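Local coordinates for protein uroporphyrinogen III synthase (Thermus thermophilus, PDB 1WCW) that probably acts as uroporphyrinogen-III synthase, turning the linear tetrapyrrole hydroxymethylbilane into the macrocycle uroporphyrinogen III in haem and related pigment synthesis, at residues 39-44 with 161-166; 64-69 with 137-142; 17-22 with 33-38. All blocks are in the same frame, centred on the assembly; numbering follows the deposited sequence.

Contact 1: 39-44 with 161-166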
ATOM      1  N   GLN A  39       2.845   9.905  -4.429  1.00 11.73           N
ATOM      2  CA  GLN A  39       1.454   9.543  -4.612  1.00 12.96           C
ATOM      3  C   GLN A  39       0.549  10.667  -4.203  1.00 15.88           C
ATOM      4  O   GLN A  39       0.923  11.596  -3.445  1.00 15.55           O
ATOM      5  CB  GLN A  39       1.070   8.294  -3.818  1.00 13.80           C
ATOM      6  CG  GLN A  39       0.656   8.546  -2.397  1.00 20.20           C
ATOM      7  CD  GLN A  39       0.882   7.288  -1.549  1.00 24.83           C
ATOM      8  OE1 GLN A  39       1.970   7.069  -1.054  1.00 25.94           O
ATOM      9  NE2 GLN A  39      -0.154   6.475  -1.377  1.00 29.86           N
ATOM     10  N   ALA A  40      -0.665  10.562  -4.694  1.00 14.65           N
ATOM     11  CA  ALA A  40      -1.735  11.449  -4.373  1.00 16.47           C
ATOM     12  C   ALA A  40      -2.880  10.485  -3.955  1.00 17.87           C
ATOM     13  O   ALA A  40      -2.886   9.300  -4.344  1.00 17.10           O
ATOM     14  CB  ALA A  40      -2.091  12.194  -5.572  1.00 18.51           C
ATOM     15  N   THR A  41      -3.801  10.923  -3.126  1.00 14.04           N
ATOM     16  CA  THR A  41      -4.872  10.029  -2.734  1.00 17.32           C
ATOM     17  C   THR A  41      -6.178  10.822  -2.820  1.00 18.09           C
ATOM     18  O   THR A  41      -6.223  12.005  -2.450  1.00 23.07           O
ATOM     19  CB  THR A  41      -4.612   9.500  -1.300  1.00 22.70           C
ATOM     20  OG1 THR A  41      -3.307   8.859  -1.240  1.00 24.42           O
ATOM     21  CG2 THR A  41      -5.681   8.507  -0.929  1.00 28.27           C
ATOM     22  N   GLU A  42      -7.240  10.227  -3.368  1.00 16.05           N
ATOM     23  CA  GLU A  42      -8.492  10.958  -3.435  1.00 19.68           C
ATOM     24  C   GLU A  42      -9.631  10.026  -3.167  1.00 18.25           C
ATOM     25  O   GLU A  42      -9.664   8.854  -3.616  1.00 18.91           O
ATOM     26  CB  GLU A  42      -8.690  11.607  -4.796  1.00 27.25           C
ATOM     27  CG  GLU A  42      -8.713  10.631  -5.946  1.00 30.62           C
ATOM     28  CD  GLU A  42      -9.060  11.246  -7.284  1.00 36.32           C
ATOM     29  OE1 GLU A  42      -9.362  10.466  -8.216  1.00 41.99           O
ATOM     30  OE2 GLU A  42      -9.028  12.497  -7.399  1.00 43.98           O
ATOM     31  N   LYS A  43     -10.556  10.510  -2.355  1.00 17.66           N
ATOM     32  CA  LYS A  43     -11.728   9.703  -2.059  1.00 17.57           C
ATOM     33  C   LYS A  43     -12.628   9.761  -3.249  1.00 17.38           C
ATOM     34  O   LYS A  43     -12.754  10.776  -3.927  1.00 21.80           O
ATOM     35  CB  LYS A  43     -12.514  10.243  -0.855  1.00 21.17           C
ATOM     36  CG  LYS A  43     -11.790  10.234   0.464  1.00 25.09           C
ATOM     37  CD  LYS A  43     -11.400   8.821   0.935  1.00 28.09           C
ATOM     38  CE  LYS A  43     -10.814   8.850   2.352  1.00 35.30           C
ATOM     39  NZ  LYS A  43     -10.324   7.504   2.728  1.00 30.35           N
ATOM     40  N   VAL A  44     -13.268   8.653  -3.557  1.00 15.71           N
ATOM     41  CA  VAL A  44     -14.217   8.600  -4.646  1.00 13.98           C
ATOM     42  C   VAL A  44     -15.622   9.009  -4.047  1.00 15.95           C
ATOM     43  O   VAL A  44     -16.051   8.458  -3.030  1.00 16.54           O
ATOM     44  CB  VAL A  44     -14.309   7.176  -5.224  1.00 14.77           C
ATOM     45  CG1 VAL A  44     -15.371   7.130  -6.235  1.00 15.37           C
ATOM     46  CG2 VAL A  44     -12.928   6.758  -5.918  1.00 16.37           C
ATOM     47  N   MET A 161     -14.377   0.434  -5.268  1.00 10.98           N
ATOM     48  CA  MET A 161     -13.213   1.309  -5.101  1.00 13.15           C
ATOM     49  C   MET A 161     -13.659   2.570  -4.397  1.00 10.06           C
ATOM     50  O   MET A 161     -14.014   3.596  -5.084  1.00 13.59           O
ATOM     51  CB  MET A 161     -12.630   1.560  -6.479  1.00 14.41           C
ATOM     52  CG  MET A 161     -11.329   2.314  -6.406  1.00 15.22           C
ATOM     53  SD  MET A 161     -10.681   2.757  -8.077  1.00 22.37           S
ATOM     54  CE  MET A 161     -10.344   1.151  -8.670  1.00 27.75           C
ATOM     55  N   PRO A 162     -13.495   2.617  -3.098  1.00  9.58           N
ATOM     56  CA  PRO A 162     -13.976   3.810  -2.357  1.00 11.53           C
ATOM     57  C   PRO A 162     -13.005   4.989  -2.364  1.00 14.50           C
ATOM     58  O   PRO A 162     -13.347   6.146  -1.992  1.00 14.88           O
ATOM     59  CB  PRO A 162     -14.219   3.265  -0.947  1.00 15.13           C
ATOM     60  CG  PRO A 162     -13.283   2.054  -0.836  1.00 16.79           C
ATOM     61  CD  PRO A 162     -13.185   1.456  -2.214  1.00  9.88           C
ATOM     62  N   TYR A 163     -11.776   4.700  -2.743  1.00 13.39           N
ATOM     63  CA  TYR A 163     -10.765   5.759  -2.836  1.00 13.53           C
ATOM     64  C   TYR A 163      -9.705   5.282  -3.790  1.00 11.11           C
ATOM     65  O   TYR A 163      -9.636   4.089  -4.155  1.00 12.39           O
ATOM     66  CB  TYR A 163     -10.172   6.108  -1.477  1.00 15.37           C
ATOM     67  CG  TYR A 163      -9.263   5.048  -0.867  1.00 13.54           C
ATOM     68  CD1 TYR A 163      -9.781   3.949  -0.213  1.00 14.87           C
ATOM     69  CD2 TYR A 163      -7.906   5.121  -0.997  1.00 15.37           C
ATOM     70  CE1 TYR A 163      -8.978   2.928   0.318  1.00 15.52           C
ATOM     71  CE2 TYR A 163      -7.074   4.128  -0.482  1.00 16.95           C
ATOM     72  CZ  TYR A 163      -7.611   3.045   0.180  1.00 12.33           C
ATOM     73  OH  TYR A 163      -6.806   2.052   0.704  1.00 15.11           O
ATOM     74  N   ARG A 164      -8.852   6.205  -4.212  1.00 12.98           N
ATOM     75  CA  ARG A 164      -7.814   5.870  -5.160  1.00 14.29           C
ATOM     76  C   ARG A 164      -6.482   6.461  -4.785  1.00 14.64           C
ATOM     77  O   ARG A 164      -6.374   7.643  -4.498  1.00 14.39           O
ATOM     78  CB  ARG A 164      -8.110   6.435  -6.552  1.00 19.51           C
ATOM     79  CG  ARG A 164      -9.301   5.924  -7.319  1.00 28.03           C
ATOM     80  CD  ARG A 164      -9.412   6.771  -8.603  1.00 34.62           C
ATOM     81  NE  ARG A 164      -9.605   5.946  -9.780  1.00 41.01           N
ATOM     82  CZ  ARG A 164      -9.829   6.449 -10.980  1.00 45.02           C
ATOM     83  NH1 ARG A 164     -10.000   5.639 -12.017  1.00 49.48           N
ATOM     84  NH2 ARG A 164      -9.869   7.773 -11.127  1.00 43.94           N
ATOM     85  N   HIS A 165      -5.450   5.649  -4.819  1.00 12.45           N
ATOM     86  CA  HIS A 165      -4.067   6.149  -4.718  1.00 11.62           C
ATOM     87  C   HIS A 165      -3.685   6.278  -6.171  1.00 12.89           C
ATOM     88  O   HIS A 165      -3.917   5.358  -6.984  1.00 15.55           O
ATOM     89  CB  HIS A 165      -3.121   5.114  -4.059  1.00 13.87           C
ATOM     90  CG  HIS A 165      -3.260   5.077  -2.612  1.00 13.50           C
ATOM     91  ND1 HIS A 165      -3.355   3.931  -1.856  1.00 16.85           N
ATOM     92  CD2 HIS A 165      -3.345   6.100  -1.731  1.00 15.68           C
ATOM     93  CE1 HIS A 165      -3.492   4.243  -0.585  1.00 13.96           C
ATOM     94  NE2 HIS A 165      -3.492   5.559  -0.481  1.00 19.67           N
ATOM     95  N   LEU A 166      -3.120   7.420  -6.525  1.00 11.61           N
ATOM     96  CA  LEU A 166      -2.634   7.650  -7.870  1.00 11.37           C
ATOM     97  C   LEU A 166      -1.242   8.140  -7.800  1.00 12.76           C
ATOM     98  O   LEU A 166      -0.817   8.669  -6.789  1.00 13.47           O
ATOM     99  CB  LEU A 166      -3.379   8.811  -8.475  1.00 14.89           C
ATOM    100  CG  LEU A 166      -4.901   8.672  -8.545  1.00 21.49           C
ATOM    101  CD1 LEU A 166      -5.576  10.022  -8.808  1.00 28.07           C
ATOM    102  CD2 LEU A 166      -5.198   7.696  -9.615  1.00 26.62           C
TER
HETATM  103  O   HOH W   1     -15.780   6.774  -0.989  1.00 23.85           O
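The imidazole of His165 lies between two groups: Gln39 NE2 stands 3.2 Å above one face, near the rim, and Tyr163 CE2 lies 3.5 Å from the plane on the opposite face. The Gln39 amide is turned 80° from the ring plane, and its other end, OE1, is hydrogen-bonded to Gln194. Thr41 OG1 lies near the ring plane at its edge, though its closeness there is doubtful. A second flat pair is on the opposite face of the strand pair, with Ala40 and Leu166, where the carboxylate of Glu42 and the guanidinium of Arg164 are nearly coplanar, 7° apart. Their salt bridge is long, Glu42 OE1 to Arg164 NH2 4.0 Å, so any attraction is probably modest. Glu42 reaches it with CG between the backbone N and carbonyl carbon (chi1 60°) and an extended chain beyond.

The backbone sets this pattern. Ala40 and Glu42 form antiparallel hydrogen-bonded pairs with Leu166 and Arg164; Arg164 N to Glu42 O measures 2.8 Å. Thr41 with His165 and Lys43 with Tyr163 are non-hydrogen-bonded pairs, and Lys43 CD passes 3.8 Å from Tyr163 CB. Val44 N continues the pairing to Pro162 O at 3.0 Å, and one water donates to both Val44 O and Pro162 O.

Strand 39-43 is thus an edge strand on 155-167, part of the two-stranded antiparallel connection between the two domains of this family. Helix 192-201 touches Gln39 and His165, while helix 68-80 touches both Tyr163 and Lys43, whose NZ makes a salt bridge with Asp73.

Contact 2: 64-69 with 137-142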
ATOM      1  N   LEU A  64     -13.458  -9.722  -0.273  1.00  8.21           N
ATOM      2  CA  LEU A  64     -12.028  -9.618  -0.141  1.00  9.23           C
ATOM      3  C   LEU A  64     -11.616  -8.153   0.133  1.00  8.66           C
ATOM      4  O   LEU A  64     -11.786  -7.257  -0.768  1.00 10.73           O
ATOM      5  CB  LEU A  64     -11.345 -10.168  -1.391  1.00 11.52           C
ATOM      6  CG  LEU A  64      -9.851 -10.564  -1.282  1.00 13.48           C
ATOM      7  CD1 LEU A  64      -9.533 -11.363  -2.535  1.00 17.27           C
ATOM      8  CD2 LEU A  64      -8.909  -9.376  -1.141  1.00 16.74           C
ATOM      9  N   ALA A  65     -11.128  -7.910   1.332  1.00  8.85           N
ATOM     10  CA  ALA A  65     -10.661  -6.589   1.731  1.00  8.07           C
ATOM     11  C   ALA A  65      -9.156  -6.491   1.547  1.00  8.99           C
ATOM     12  O   ALA A  65      -8.445  -7.366   2.045  1.00  9.49           O
ATOM     13  CB  ALA A  65     -10.978  -6.361   3.233  1.00 10.62           C
ATOM     14  N   THR A  66      -8.700  -5.386   0.957  1.00  8.71           N
ATOM     15  CA  THR A  66      -7.289  -5.186   0.777  1.00  8.76           C
ATOM     16  C   THR A  66      -6.729  -4.165   1.709  1.00 10.44           C
ATOM     17  O   THR A  66      -5.534  -4.294   2.068  1.00 12.09           O
ATOM     18  CB  THR A  66      -6.949  -4.790  -0.673  1.00 11.35           C
ATOM     19  OG1 THR A  66      -7.664  -3.588  -1.049  1.00 10.02           O
ATOM     20  CG2 THR A  66      -7.297  -5.910  -1.654  1.00 12.10           C
ATOM     21  N   THR A  67      -7.497  -3.178   2.171  1.00  9.83           N
ATOM     22  CA  THR A  67      -6.974  -2.184   3.073  1.00 11.51           C
ATOM     23  C   THR A  67      -7.953  -1.840   4.190  1.00 10.64           C
ATOM     24  O   THR A  67      -9.207  -1.993   4.057  1.00 10.69           O
ATOM     25  CB  THR A  67      -6.592  -0.890   2.350  1.00 11.41           C
ATOM     26  OG1 THR A  67      -7.773  -0.257   1.810  1.00 11.46           O
ATOM     27  CG2 THR A  67      -5.635  -1.161   1.195  1.00 13.11           C
ATOM     28  N   GLY A  68      -7.409  -1.377   5.330  1.00 12.17           N
ATOM     29  CA  GLY A  68      -8.257  -0.991   6.450  1.00 13.32           C
ATOM     30  C   GLY A  68      -9.051   0.229   6.091  1.00 10.74           C
ATOM     31  O   GLY A  68     -10.249   0.296   6.421  1.00 13.04           O
ATOM     32  N   VAL A  69      -8.396   1.200   5.467  1.00 11.33           N
ATOM     33  CA  VAL A  69      -9.052   2.420   5.015  1.00 16.08           C
ATOM     34  C   VAL A  69     -10.226   2.063   4.101  1.00 14.96           C
ATOM     35  O   VAL A  69     -11.315   2.637   4.209  1.00 12.48           O
ATOM     36  CB  VAL A  69      -8.073   3.352   4.246  1.00 18.63           C
ATOM     37  CG1 VAL A  69      -8.819   4.545   3.650  1.00 25.02           C
ATOM     38  CG2 VAL A  69      -7.019   3.839   5.226  1.00 24.03           C
ATOM     39  N   GLN A 137     -12.537  -5.218  -2.696  1.00  8.42           N
ATOM     40  CA  GLN A 137     -12.309  -3.814  -2.387  1.00  6.79           C
ATOM     41  C   GLN A 137     -10.916  -3.430  -2.878  1.00  8.93           C
ATOM     42  O   GLN A 137      -9.913  -4.063  -2.509  1.00  9.77           O
ATOM     43  CB  GLN A 137     -12.389  -3.634  -0.883  1.00  9.87           C
ATOM     44  CG  GLN A 137     -12.029  -2.215  -0.384  1.00 10.33           C
ATOM     45  CD  GLN A 137     -10.575  -2.125   0.085  1.00  9.12           C
ATOM     46  OE1 GLN A 137      -9.816  -1.222  -0.340  1.00 12.11           O
ATOM     47  NE2 GLN A 137     -10.207  -2.990   0.933  1.00  6.73           N
ATOM     48  N   LEU A 138     -10.849  -2.397  -3.724  1.00 10.05           N
ATOM     49  CA  LEU A 138      -9.636  -1.868  -4.366  1.00 11.56           C
ATOM     50  C   LEU A 138      -9.333  -0.470  -3.844  1.00 10.57           C
ATOM     51  O   LEU A 138     -10.091   0.144  -3.070  1.00 11.09           O
ATOM     52  CB  LEU A 138      -9.956  -1.790  -5.833  1.00 14.37           C
ATOM     53  CG  LEU A 138     -10.320  -3.121  -6.480  1.00 16.68           C
ATOM     54  CD1 LEU A 138     -10.902  -2.889  -7.894  1.00 22.12           C
ATOM     55  CD2 LEU A 138      -9.059  -4.020  -6.521  1.00 19.42           C
ATOM     56  N   TYR A 139      -8.164   0.009  -4.248  1.00 12.44           N
ATOM     57  CA  TYR A 139      -7.664   1.302  -3.818  1.00 11.81           C
ATOM     58  C   TYR A 139      -7.013   2.081  -4.968  1.00 13.55           C
ATOM     59  O   TYR A 139      -6.174   2.935  -4.729  1.00 15.36           O
ATOM     60  CB  TYR A 139      -6.715   1.154  -2.669  1.00 14.03           C
ATOM     61  CG  TYR A 139      -5.658   0.134  -2.900  1.00 13.36           C
ATOM     62  CD1 TYR A 139      -4.447   0.446  -3.550  1.00 15.02           C
ATOM     63  CD2 TYR A 139      -5.835  -1.197  -2.447  1.00 13.31           C
ATOM     64  CE1 TYR A 139      -3.410  -0.535  -3.740  1.00 12.59           C
ATOM     65  CE2 TYR A 139      -4.863  -2.152  -2.622  1.00 12.74           C
ATOM     66  CZ  TYR A 139      -3.640  -1.814  -3.271  1.00 11.82           C
ATOM     67  OH  TYR A 139      -2.647  -2.708  -3.413  1.00 14.63           O
ATOM     68  N   GLY A 140      -7.426   1.800  -6.182  1.00 12.30           N
ATOM     69  CA  GLY A 140      -6.970   2.574  -7.353  1.00 15.58           C
ATOM     70  C   GLY A 140      -5.921   1.958  -8.241  1.00 17.69           C
ATOM     71  O   GLY A 140      -5.718   2.428  -9.335  1.00 20.54           O
ATOM     72  N   LYS A 141      -5.238   0.931  -7.784  1.00 13.76           N
ATOM     73  CA  LYS A 141      -4.149   0.305  -8.549  1.00 13.83           C
ATOM     74  C   LYS A 141      -4.663  -1.064  -8.995  1.00 15.01           C
ATOM     75  O   LYS A 141      -5.258  -1.796  -8.171  1.00 13.59           O
ATOM     76  CB  LYS A 141      -2.950   0.133  -7.638  1.00 17.88           C
ATOM     77  CG  LYS A 141      -1.591  -0.298  -8.308  1.00 22.96           C
ATOM     78  CD  LYS A 141      -0.859   0.917  -8.786  1.00 23.03           C
ATOM     79  CE  LYS A 141       0.603   0.643  -9.190  1.00 17.43           C
ATOM     80  NZ  LYS A 141       0.798  -0.562 -10.108  1.00 19.63           N
ATOM     81  N   PRO A 142      -4.445  -1.475 -10.241  1.00 13.79           N
ATOM     82  CA  PRO A 142      -4.937  -2.790 -10.669  1.00 14.53           C
ATOM     83  C   PRO A 142      -4.325  -3.906  -9.826  1.00 11.24           C
ATOM     84  O   PRO A 142      -3.164  -3.851  -9.451  1.00 13.12           O
ATOM     85  CB  PRO A 142      -4.419  -2.930 -12.103  1.00 20.32           C
ATOM     86  CG  PRO A 142      -4.208  -1.543 -12.551  1.00 14.54           C
ATOM     87  CD  PRO A 142      -3.904  -0.679 -11.382  1.00 15.20           C
TER
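Thr66 and Gln137 cross obliquely, and the hydroxyl of the threonine is directed at the backbone of the glutamine. Thr66 OG1 donates to Gln137 O over 2.7 Å, arriving 38° out of the carbonyl plane, so it does not follow a lone pair. The methyl carbon Thr66 CG2 also lies near, 3.3 Å from Gln137 O. Just before, Gln137 N gives a nearly straight bond, 177° at the hydrogen, to Leu64 O at 2.9 Å, the backbone bond between the ends of strands 62-65 and 132-137.

The Gln137 side chain leaves with CG anti to its own N (chi1 174°) and bends at chi2, which brings the amide up beside the backbone of Thr66 and Thr67; it crosses the Thr67 side chain at about a right angle. Thr66 also meets the Tyr139 ring at its edge: Thr66 OG1 is near the ring plane, 3.3 Å from Tyr139 CD2. The methyl carbon Thr67 CG2 approaches the same ring obliquely, 3.6 Å from Tyr139 CD2.

Thr67 OG1 caps helix 68-80 at Gly70 N and is also bonded to Tyr163 OH, while Tyr139 OH bonds Arg97. Two direct bonds match the buried backbone atoms Leu64 O, Gln137 N and Gln137 O, the last with Thr66 OG1, which probably helps hold the start of the loop after strand 132-137 in place.

Contact 3: 17-22 with 33-38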
ATOM      1  N   ARG A  17       1.339  10.634   3.867  1.00 16.54           N
ATOM      2  CA  ARG A  17       0.615  10.780   5.128  1.00 21.19           C
ATOM      3  C   ARG A  17       1.270  11.365   6.363  1.00 26.29           C
ATOM      4  O   ARG A  17       0.716  12.230   7.046  1.00 26.79           O
ATOM      5  CB  ARG A  17       0.062   9.403   5.501  1.00 27.06           C
ATOM      6  CG  ARG A  17      -0.595   8.600   4.341  1.00 35.54           C
ATOM      7  CD  ARG A  17       0.209   8.538   2.951  1.00 34.81           C
ATOM      8  NE  ARG A  17       1.214   7.487   2.805  1.00 40.31           N
ATOM      9  CZ  ARG A  17       2.459   7.600   3.224  1.00 25.33           C
ATOM     10  NH1 ARG A  17       3.305   6.615   3.066  1.00 43.92           N
ATOM     11  NH2 ARG A  17       2.850   8.717   3.816  1.00 48.90           N
ATOM     12  N   ARG A  18       2.465  10.901   6.642  1.00 19.99           N
ATOM     13  CA  ARG A  18       3.247  11.269   7.810  1.00 23.56           C
ATOM     14  C   ARG A  18       4.506  12.113   7.521  1.00 17.31           C
ATOM     15  O   ARG A  18       5.519  12.002   8.205  1.00 14.16           O
ATOM     16  CB  ARG A  18       3.671   9.983   8.557  1.00 19.83           C
ATOM     17  CG  ARG A  18       2.495   9.324   9.341  1.00 27.10           C
ATOM     18  CD  ARG A  18       3.028   8.186  10.227  1.00 27.49           C
ATOM     19  NE  ARG A  18       3.560   7.119   9.380  1.00 34.69           N
ATOM     20  CZ  ARG A  18       4.182   6.030   9.834  1.00 36.93           C
ATOM     21  NH1 ARG A  18       4.639   5.109   8.989  1.00 41.63           N
ATOM     22  NH2 ARG A  18       4.349   5.854  11.138  1.00 36.88           N
ATOM     23  N   LYS A  19       4.430  12.979   6.529  1.00 21.23           N
ATOM     24  CA  LYS A  19       5.558  13.868   6.176  1.00 17.10           C
ATOM     25  C   LYS A  19       6.046  14.720   7.312  1.00 18.91           C
ATOM     26  O   LYS A  19       7.249  14.948   7.463  1.00 19.01           O
ATOM     27  CB  LYS A  19       5.113  14.893   5.116  1.00 26.70           C
ATOM     28  CG  LYS A  19       4.798  14.310   3.820  1.00 23.79           C
ATOM     29  CD  LYS A  19       4.338  15.387   2.851  1.00 23.27           C
ATOM     30  CE  LYS A  19       3.865  14.791   1.519  1.00 32.97           C
ATOM     31  NZ  LYS A  19       3.458  15.868   0.560  1.00 40.29           N
ATOM     32  N   GLU A  20       5.141  15.331   8.040  1.00 18.78           N
ATOM     33  CA  GLU A  20       5.505  16.213   9.128  1.00 22.04           C
ATOM     34  C   GLU A  20       6.227  15.453  10.251  1.00 20.63           C
ATOM     35  O   GLU A  20       7.213  15.943  10.854  1.00 20.12           O
ATOM     36  CB  GLU A  20       4.223  16.881   9.659  1.00 25.25           C
ATOM     37  CG  GLU A  20       4.361  18.129  10.514  1.00 41.51           C
ATOM     38  CD  GLU A  20       2.978  18.843  10.791  1.00 44.14           C
ATOM     39  OE1 GLU A  20       2.074  18.260  11.466  1.00 42.98           O
ATOM     40  OE2 GLU A  20       2.795  20.000  10.331  1.00 48.54           O
ATOM     41  N   ALA A  21       5.757  14.246  10.521  1.00 20.77           N
ATOM     42  CA  ALA A  21       6.389  13.475  11.571  1.00 20.08           C
ATOM     43  C   ALA A  21       7.773  13.075  11.080  1.00 16.29           C
ATOM     44  O   ALA A  21       8.731  13.090  11.850  1.00 16.08           O
ATOM     45  CB  ALA A  21       5.564  12.211  11.936  1.00 18.15           C
ATOM     46  N   PHE A  22       7.860  12.680   9.797  1.00 14.17           N
ATOM     47  CA  PHE A  22       9.150  12.285   9.243  1.00 11.96           C
ATOM     48  C   PHE A  22      10.156  13.425   9.395  1.00 12.21           C
ATOM     49  O   PHE A  22      11.291  13.237   9.849  1.00 12.01           O
ATOM     50  CB  PHE A  22       9.066  11.877   7.760  1.00 13.10           C
ATOM     51  CG  PHE A  22      10.402  11.643   7.134  1.00 11.52           C
ATOM     52  CD1 PHE A  22      11.074  10.456   7.318  1.00 16.31           C
ATOM     53  CD2 PHE A  22      11.017  12.661   6.373  1.00 12.98           C
ATOM     54  CE1 PHE A  22      12.379  10.297   6.707  1.00 16.76           C
ATOM     55  CE2 PHE A  22      12.261  12.494   5.809  1.00 17.71           C
ATOM     56  CZ  PHE A  22      12.901  11.331   5.975  1.00 18.18           C
ATOM     57  N   PRO A  33      16.086  16.190   6.299  1.00 10.21           N
ATOM     58  CA  PRO A  33      14.958  15.537   5.630  1.00 11.84           C
ATOM     59  C   PRO A  33      14.543  16.238   4.363  1.00 11.32           C
ATOM     60  O   PRO A  33      14.585  17.471   4.277  1.00 11.28           O
ATOM     61  CB  PRO A  33      13.849  15.592   6.655  1.00 11.80           C
ATOM     62  CG  PRO A  33      14.158  16.838   7.472  1.00 13.89           C
ATOM     63  CD  PRO A  33      15.633  16.992   7.485  1.00 11.76           C
ATOM     64  N   LEU A  34      14.204  15.469   3.347  1.00  8.92           N
ATOM     65  CA  LEU A  34      13.633  16.018   2.098  1.00  8.32           C
ATOM     66  C   LEU A  34      12.347  15.290   1.821  1.00  8.32           C
ATOM     67  O   LEU A  34      12.290  14.041   1.944  1.00 11.12           O
ATOM     68  CB  LEU A  34      14.543  15.827   0.932  1.00 10.28           C
ATOM     69  CG  LEU A  34      15.876  16.582   1.092  1.00 13.36           C
ATOM     70  CD1 LEU A  34      16.844  16.166  -0.053  1.00 22.28           C
ATOM     71  CD2 LEU A  34      15.616  18.082   1.011  1.00 15.31           C
ATOM     72  N   LEU A  35      11.310  15.977   1.400  1.00  7.52           N
ATOM     73  CA  LEU A  35      10.008  15.386   1.176  1.00  7.54           C
ATOM     74  C   LEU A  35       9.747  15.327  -0.284  1.00  8.79           C
ATOM     75  O   LEU A  35       9.605  16.354  -0.939  1.00 10.22           O
ATOM     76  CB  LEU A  35       8.892  16.218   1.848  1.00  8.80           C
ATOM     77  CG  LEU A  35       9.105  16.483   3.350  1.00 10.64           C
ATOM     78  CD1 LEU A  35       7.960  17.371   3.868  1.00 15.97           C
ATOM     79  CD2 LEU A  35       9.151  15.168   4.120  1.00 14.31           C
ATOM     80  N   PHE A  36       9.642  14.098  -0.791  1.00  8.41           N
ATOM     81  CA  PHE A  36       9.380  13.824  -2.208  1.00  9.38           C
ATOM     82  C   PHE A  36       8.223  12.823  -2.335  1.00  8.34           C
ATOM     83  O   PHE A  36       8.470  11.648  -2.684  1.00  9.37           O
ATOM     84  CB  PHE A  36      10.665  13.313  -2.908  1.00 10.75           C
ATOM     85  CG  PHE A  36      11.695  14.385  -3.115  1.00 10.62           C
ATOM     86  CD1 PHE A  36      12.876  14.430  -2.391  1.00 12.03           C
ATOM     87  CD2 PHE A  36      11.490  15.351  -4.087  1.00 14.39           C
ATOM     88  CE1 PHE A  36      13.828  15.447  -2.677  1.00 12.68           C
ATOM     89  CE2 PHE A  36      12.444  16.330  -4.323  1.00 19.26           C
ATOM     90  CZ  PHE A  36      13.603  16.365  -3.612  1.00 13.34           C
ATOM     91  N   PRO A  37       6.986  13.251  -2.080  1.00  9.34           N
ATOM     92  CA  PRO A  37       5.876  12.296  -2.206  1.00  9.64           C
ATOM     93  C   PRO A  37       5.735  11.823  -3.637  1.00 10.03           C
ATOM     94  O   PRO A  37       5.896  12.587  -4.593  1.00 12.69           O
ATOM     95  CB  PRO A  37       4.633  13.077  -1.776  1.00 10.33           C
ATOM     96  CG  PRO A  37       5.061  14.519  -1.873  1.00 16.37           C
ATOM     97  CD  PRO A  37       6.547  14.579  -1.590  1.00 10.90           C
ATOM     98  N   VAL A  38       5.369  10.567  -3.803  1.00  9.52           N
ATOM     99  CA  VAL A  38       5.201  10.008  -5.124  1.00 10.09           C
ATOM    100  C   VAL A  38       3.739   9.644  -5.367  1.00 10.86           C
ATOM    101  O   VAL A  38       3.431   9.110  -6.476  1.00 12.70           O
ATOM    102  CB  VAL A  38       6.077   8.755  -5.354  1.00  9.59           C
ATOM    103  CG1 VAL A  38       7.570   9.100  -5.243  1.00 10.25           C
ATOM    104  CG2 VAL A  38       5.743   7.635  -4.390  1.00 10.57           C
TER
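Lys19 and Phe22 reach across to strand 32-35 and the loop after it by different first torsions. In Lys19, CG is anti to the carbonyl carbon (chi1 -67°) and the rest of the chain is fully extended, which carries the ammonium end to Pro37. In Phe22, CG is instead opposite the backbone N (chi1 172°), turning the ring toward Pro33 and Leu35. With Phe22 N bonded to Arg18 O at 2.9 Å in the first helical turn, these two residues, three apart, lie on the helix flank that faces the strand.

The proline ring of Pro37 is crossed by the lysine chain at about a right angle: Lys19 NZ stands 3.2 Å from Pro37 CG, and Lys19 CE 3.6 Å from the same CG. Nearer the backbone, Lys19 CB lies 4.0 Å from Leu35 CD1. The second methyl of that leucine turns to the phenyl group, with Leu35 CD2 3.9 Å from Phe22 CD2, the two side chains lying alongside and running opposite ways. Pro33 meets the ring obliquely, its CB 3.6 Å from Phe22 CE2. Apolar surface thus dominates, with the lysine meeting Pro37 through CE and NZ and Leu35 through CB. An alanine in place of Lys19 would keep the CB contact with Leu35, but Pro37 would probably lose the cover of CE and NZ.

Pro33, Leu35 and Pro37, at alternate positions, direct their side chains at the helix, whereas Leu34 points away from it and Phe36 packs against helix 169-181. The Phe22 ring also stacks with Tyr13 of strand 10-13. Such packing of a crossover helix on the strands it connects is characteristic of a beta-alpha-beta unit, here strand 10-13, helix 19-28 and strand 32-35, at one edge of the five-stranded parallel sheet.

In the fold
Contact 2 is the most buried of the three, contact 1 only partly so, and contact 3 lies at the surface. Contacts 1 and 2 belong to the same mixed sheet, their centres about 10 Å apart, and join through the backbone bond of His165 N with Tyr139 O as well as the tyrosine-threonine bond. Contact 3 belongs to the other, parallel sheet, and its second segment runs straight into strand 39-43 of contact 1. The chemistry follows the place: repeated backbone bonds where strands pair, a few precise polar bonds where strand ends meet in the interior, and side-chain packing without direct bonding where helix covers sheet.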